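Local coordinates for possible galactose mutarotase (PDB 4RNL), which is of unproven function but probably interconverts the alpha and beta anomers of galactose or a related aldose, as aldose 1-epimerases do, at residues 3-15 and 21-33. Sequence-based numbering, arbitrary orientation. Where two conformers were deposited one is given.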
loop_
_atom_site.group_PDB
_atom_site.type_symbol
_atom_site.label_atom_id
_atom_site.label_comp_id
_atom_site.label_asym_id
_atom_site.label_seq_id
_atom_site.Cartn_x
_atom_site.Cartn_y
_atom_site.Cartn_z
ATOM N N ALA A 3 14.472 -12.340 19.979
ATOM C CA ALA A 3 14.287 -11.032 19.365
ATOM C C ALA A 3 14.970 -9.937 20.183
ATOM O O ALA A 3 15.109 -10.044 21.404
ATOM C CB ALA A 3 12.803 -10.727 19.194
HETATM N N MSE A 4 15.398 -8.882 19.500
HETATM C CA MSE A 4 15.954 -7.724 20.176
HETATM C C MSE A 4 14.908 -6.611 20.204
HETATM O O MSE A 4 13.987 -6.598 19.386
HETATM C CB MSE A 4 17.241 -7.281 19.481
HETATM C CG MSE A 4 18.375 -8.296 19.628
HETATM SE SE MSE A 4 19.764 -8.071 18.283
HETATM C CE MSE A 4 20.064 -6.168 18.472
ATOM N N ARG A 5 15.040 -5.698 21.159
ATOM C CA ARG A 5 14.087 -4.601 21.314
ATOM C C ARG A 5 14.132 -3.685 20.092
ATOM O O ARG A 5 15.205 -3.393 19.572
ATOM C CB ARG A 5 14.404 -3.805 22.586
ATOM C CG ARG A 5 13.409 -2.696 22.883
ATOM C CD ARG A 5 13.731 -1.929 24.163
ATOM N NE ARG A 5 12.910 -0.719 24.240
ATOM C CZ ARG A 5 13.055 0.251 25.138
ATOM N NH1 ARG A 5 13.993 0.171 26.072
ATOM N NH2 ARG A 5 12.251 1.309 25.100
ATOM N N THR A 6 12.976 -3.228 19.630
ATOM C CA THR A 6 12.964 -2.332 18.479
ATOM C C THR A 6 13.516 -0.955 18.839
ATOM O O THR A 6 13.084 -0.341 19.819
ATOM C CB THR A 6 11.563 -2.213 17.870
ATOM O OG1 THR A 6 11.177 -3.492 17.348
ATOM C CG2 THR A 6 11.558 -1.187 16.738
ATOM N N GLN A 7 14.500 -0.492 18.071
ATOM C CA GLN A 7 15.084 0.835 18.274
ATOM C C GLN A 7 14.401 1.820 17.344
ATOM O O GLN A 7 14.288 1.565 16.145
ATOM C CB GLN A 7 16.583 0.835 17.971
ATOM C CG GLN A 7 17.417 -0.054 18.872
ATOM C CD GLN A 7 18.838 -0.236 18.351
ATOM O OE1 GLN A 7 19.376 0.629 17.658
ATOM N NE2 GLN A 7 19.445 -1.373 18.677
ATOM N N VAL A 8 13.941 2.942 17.894
ATOM C CA VAL A 8 13.239 3.946 17.093
ATOM C C VAL A 8 14.000 5.271 17.155
ATOM O O VAL A 8 14.373 5.726 18.237
ATOM C CB VAL A 8 11.792 4.152 17.597
ATOM C CG1 VAL A 8 11.045 5.123 16.684
ATOM C CG2 VAL A 8 11.057 2.815 17.666
ATOM N N SER A 9 14.253 5.866 15.992
ATOM C CA SER A 9 14.940 7.148 15.949
ATOM C C SER A 9 14.409 8.005 14.808
ATOM O O SER A 9 13.795 7.515 13.869
ATOM C CB SER A 9 16.450 6.956 15.823
ATOM O OG SER A 9 16.764 6.339 14.594
ATOM N N ARG A 10 14.604 9.310 14.929
ATOM C CA ARG A 10 14.073 10.264 13.958
ATOM C C ARG A 10 15.138 11.286 13.599
ATOM O O ARG A 10 15.878 11.764 14.476
ATOM C CB ARG A 10 12.855 10.985 14.549
ATOM C CG ARG A 10 12.325 12.127 13.698
ATOM C CD ARG A 10 11.483 13.089 14.525
ATOM N NE ARG A 10 12.280 13.857 15.477
ATOM C CZ ARG A 10 11.765 14.542 16.492
ATOM N NH1 ARG A 10 12.561 15.214 17.314
ATOM N NH2 ARG A 10 10.453 14.548 16.690
ATOM N N GLU A 11 15.246 11.606 12.310
ATOM C CA GLU A 11 16.157 12.658 11.855
ATOM C C GLU A 11 15.499 13.444 10.726
ATOM O O GLU A 11 14.607 12.935 10.058
ATOM C CB GLU A 11 17.496 12.074 11.383
ATOM C CG GLU A 11 18.278 11.271 12.435
ATOM C CD GLU A 11 18.767 12.106 13.618
ATOM O OE1 GLU A 11 18.718 13.353 13.548
ATOM O OE2 GLU A 11 19.202 11.505 14.626
ATOM N N PRO A 12 15.924 14.704 10.524
ATOM C CA PRO A 12 15.368 15.453 9.390
ATOM C C PRO A 12 15.701 14.734 8.083
ATOM O O PRO A 12 16.783 14.141 7.988
ATOM C CB PRO A 12 16.116 16.787 9.453
ATOM C CG PRO A 12 16.503 16.937 10.895
ATOM C CD PRO A 12 16.795 15.537 11.375
ATOM N N PHE A 13 14.796 14.784 7.109
ATOM C CA PHE A 13 15.008 14.125 5.818
ATOM C C PHE A 13 15.001 15.126 4.664
ATOM O O PHE A 13 15.308 14.771 3.525
ATOM C CB PHE A 13 13.952 13.037 5.582
ATOM C CG PHE A 13 14.247 12.150 4.394
ATOM C CD1 PHE A 13 15.427 11.416 4.339
ATOM C CD2 PHE A 13 13.344 12.045 3.341
ATOM C CE1 PHE A 13 15.711 10.592 3.247
ATOM C CE2 PHE A 13 13.613 11.221 2.246
ATOM C CZ PHE A 13 14.800 10.494 2.196
ATOM N N GLY A 14 14.664 16.379 4.970
ATOM C CA GLY A 14 14.771 17.466 4.008
ATOM C C GLY A 14 13.537 18.346 4.025
ATOM O O GLY A 14 12.723 18.252 4.938
ATOM N N THR A 15 13.391 19.200 3.017
ATOM C CA THR A 15 12.203 20.046 2.911
ATOM C C THR A 15 11.567 19.904 1.536
ATOM O O THR A 15 12.267 19.785 0.528
ATOM C CB THR A 15 12.548 21.535 3.103
ATOM O OG1 THR A 15 13.487 21.930 2.097
ATOM C CG2 THR A 15 13.157 21.778 4.468
ATOM N N ARG A 21 9.006 20.927 6.328
ATOM C CA ARG A 21 10.012 19.974 6.785
ATOM C C ARG A 21 9.480 18.542 6.832
ATOM O O ARG A 21 8.338 18.302 7.216
ATOM C CB ARG A 21 10.558 20.394 8.149
ATOM C CG ARG A 21 11.450 21.621 8.074
ATOM C CD ARG A 21 12.149 21.879 9.396
ATOM N NE ARG A 21 11.304 22.614 10.332
ATOM C CZ ARG A 21 11.683 22.964 11.558
ATOM N NH1 ARG A 21 12.894 22.638 11.995
ATOM N NH2 ARG A 21 10.854 23.640 12.345
ATOM N N VAL A 22 10.322 17.602 6.430
ATOM C CA VAL A 22 9.978 16.187 6.426
ATOM C C VAL A 22 10.998 15.447 7.289
ATOM O O VAL A 22 12.192 15.722 7.208
ATOM C CB VAL A 22 10.011 15.623 4.982
ATOM C CG1 VAL A 22 9.780 14.105 4.977
ATOM C CG2 VAL A 22 8.981 16.343 4.110
ATOM N N ASP A 23 10.518 14.537 8.134
ATOM C CA ASP A 23 11.391 13.722 8.977
ATOM C C ASP A 23 11.413 12.278 8.491
ATOM O O ASP A 23 10.456 11.811 7.874
ATOM C CB ASP A 23 10.898 13.730 10.429
ATOM C CG ASP A 23 11.276 14.984 11.177
ATOM O OD1 ASP A 23 12.198 15.711 10.738
ATOM O OD2 ASP A 23 10.654 15.233 12.235
ATOM N N ARG A 24 12.510 11.576 8.769
ATOM C CA ARG A 24 12.592 10.137 8.502
ATOM C C ARG A 24 12.706 9.371 9.817
ATOM O O ARG A 24 13.591 9.643 10.627
ATOM C CB ARG A 24 13.773 9.794 7.582
ATOM C CG ARG A 24 13.866 8.295 7.264
ATOM C CD ARG A 24 14.802 7.995 6.108
ATOM N NE ARG A 24 16.197 8.311 6.422
ATOM C CZ ARG A 24 17.228 7.998 5.643
ATOM N NH1 ARG A 24 17.023 7.365 4.497
ATOM N NH2 ARG A 24 18.468 8.320 6.006
ATOM N N TRP A 25 11.801 8.426 10.036
ATOM C CA TRP A 25 11.826 7.612 11.248
ATOM C C TRP A 25 12.418 6.255 10.920
ATOM O O TRP A 25 12.036 5.626 9.926
ATOM C CB TRP A 25 10.406 7.447 11.789
ATOM C CG TRP A 25 9.865 8.714 12.397
ATOM C CD1 TRP A 25 9.397 9.818 11.732
ATOM C CD2 TRP A 25 9.739 9.005 13.796
ATOM N NE1 TRP A 25 8.982 10.773 12.640
ATOM C CE2 TRP A 25 9.188 10.300 13.907
ATOM C CE3 TRP A 25 10.050 8.298 14.963
ATOM C CZ2 TRP A 25 8.939 10.902 15.146
ATOM C CZ3 TRP A 25 9.794 8.894 16.189
ATOM C CH2 TRP A 25 9.245 10.184 16.270
ATOM N N THR A 26 13.358 5.806 11.746
ATOM C CA THR A 26 14.012 4.521 11.520
ATOM C C THR A 26 13.609 3.540 12.603
ATOM O O THR A 26 13.758 3.821 13.795
ATOM C CB THR A 26 15.541 4.648 11.515
ATOM O OG1 THR A 26 15.944 5.502 10.441
ATOM C CG2 THR A 26 16.186 3.284 11.311
ATOM N N LEU A 27 13.069 2.401 12.179
ATOM C CA LEU A 27 12.706 1.321 13.090
ATOM C C LEU A 27 13.702 0.199 12.851
ATOM O O LEU A 27 13.855 -0.266 11.718
ATOM C CB LEU A 27 11.281 0.826 12.790
ATOM C CG LEU A 27 10.074 1.636 13.281
ATOM C CD1 LEU A 27 10.160 3.112 12.935
ATOM C CD2 LEU A 27 8.788 1.066 12.718
ATOM N N GLU A 28 14.394 -0.231 13.903
ATOM C CA GLU A 28 15.459 -1.220 13.760
ATOM C C GLU A 28 15.301 -2.340 14.784
ATOM O O GLU A 28 15.284 -2.073 15.985
ATOM C CB GLU A 28 16.822 -0.545 13.957
ATOM C CG GLU A 28 17.975 -1.512 14.160
ATOM C CD GLU A 28 18.397 -2.184 12.875
ATOM O OE1 GLU A 28 19.046 -1.516 12.043
ATOM O OE2 GLU A 28 18.085 -3.380 12.697
ATOM N N SER A 29 15.196 -3.586 14.320
ATOM C CA SER A 29 15.086 -4.723 15.237
ATOM C C SER A 29 16.274 -5.681 15.180
ATOM O O SER A 29 16.185 -6.813 15.656
ATOM C CB SER A 29 13.758 -5.478 15.059
ATOM O OG SER A 29 13.579 -5.966 13.733
ATOM N N GLY A 30 17.383 -5.227 14.603
ATOM C CA GLY A 30 18.628 -5.985 14.657
ATOM C C GLY A 30 18.915 -6.793 13.404
ATOM O O GLY A 30 18.079 -6.861 12.501
ATOM N N PRO A 31 20.097 -7.423 13.345
ATOM C CA PRO A 31 20.495 -8.147 12.129
ATOM C C PRO A 31 19.560 -9.305 11.766
ATOM O O PRO A 31 19.380 -9.589 10.581
ATOM C CB PRO A 31 21.914 -8.646 12.453
ATOM C CG PRO A 31 22.073 -8.488 13.937
ATOM C CD PRO A 31 21.184 -7.352 14.335
ATOM N N ALA A 32 18.957 -9.948 12.759
ATOM C CA ALA A 32 18.031 -11.044 12.484
ATOM C C ALA A 32 16.622 -10.524 12.231
ATOM O O ALA A 32 15.716 -11.290 11.898
ATOM C CB ALA A 32 18.033 -12.046 13.631
ATOM N N GLY A 33 16.442 -9.218 12.403
ATOM C CA GLY A 33 15.150 -8.591 12.196
ATOM C C GLY A 33 15.140 -7.703 10.969
ATOM O O GLY A 33 15.686 -8.062 9.924
HETATM O O HOH W 1 14.444 -8.604 16.799
HETATM O O HOH W 2 16.618 3.494 15.032
#
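Strands 7-15 and 21-28 pair as an antiparallel hairpin, with Q7, S9 and E11 in hydrogen-bonded pairs with E28, T26 and R24; the Q7 N to E28 O bond (2.7 Å) is nearly straight at 174°. The register slips by one after P12: F13 N gives V22 O a bond of 2.8 Å and G14 N a weak one to the same oxygen, a classic beta bulge. On the face bearing V8, R10, W25 and L27, R10 lays its aliphatic chain over the indole. R10 CB stands 3.7 Å from the centroid of the six-membered ring of W25, 8° off its normal, a CH-pi contact, while V8 CG1 meets W25 CE3 at the ring edge, in plane (3.7 Å). This hairpin forms one margin of a five-stranded antiparallel sheet in the beta-rich galactose mutarotase fold, and W25 also packs on A126 and E128 of strand 125-129. With an alanine instead of W25, the R10 methylenes would probably lose their platform and a gap would open beside V8. R10 NE and D23 OD2 form a long salt bridge, charge attraction alone because the oxygen lies well out of the guanidinium plane. At the bulge, F13, its CG anti to the backbone N (chi1 -170°), brings CE1 over one guanidinium face of R24, 3.5 Å above the plane; R24 NH1 is hydrogen-bonded to Q46. One water joins M4 N to S29 O.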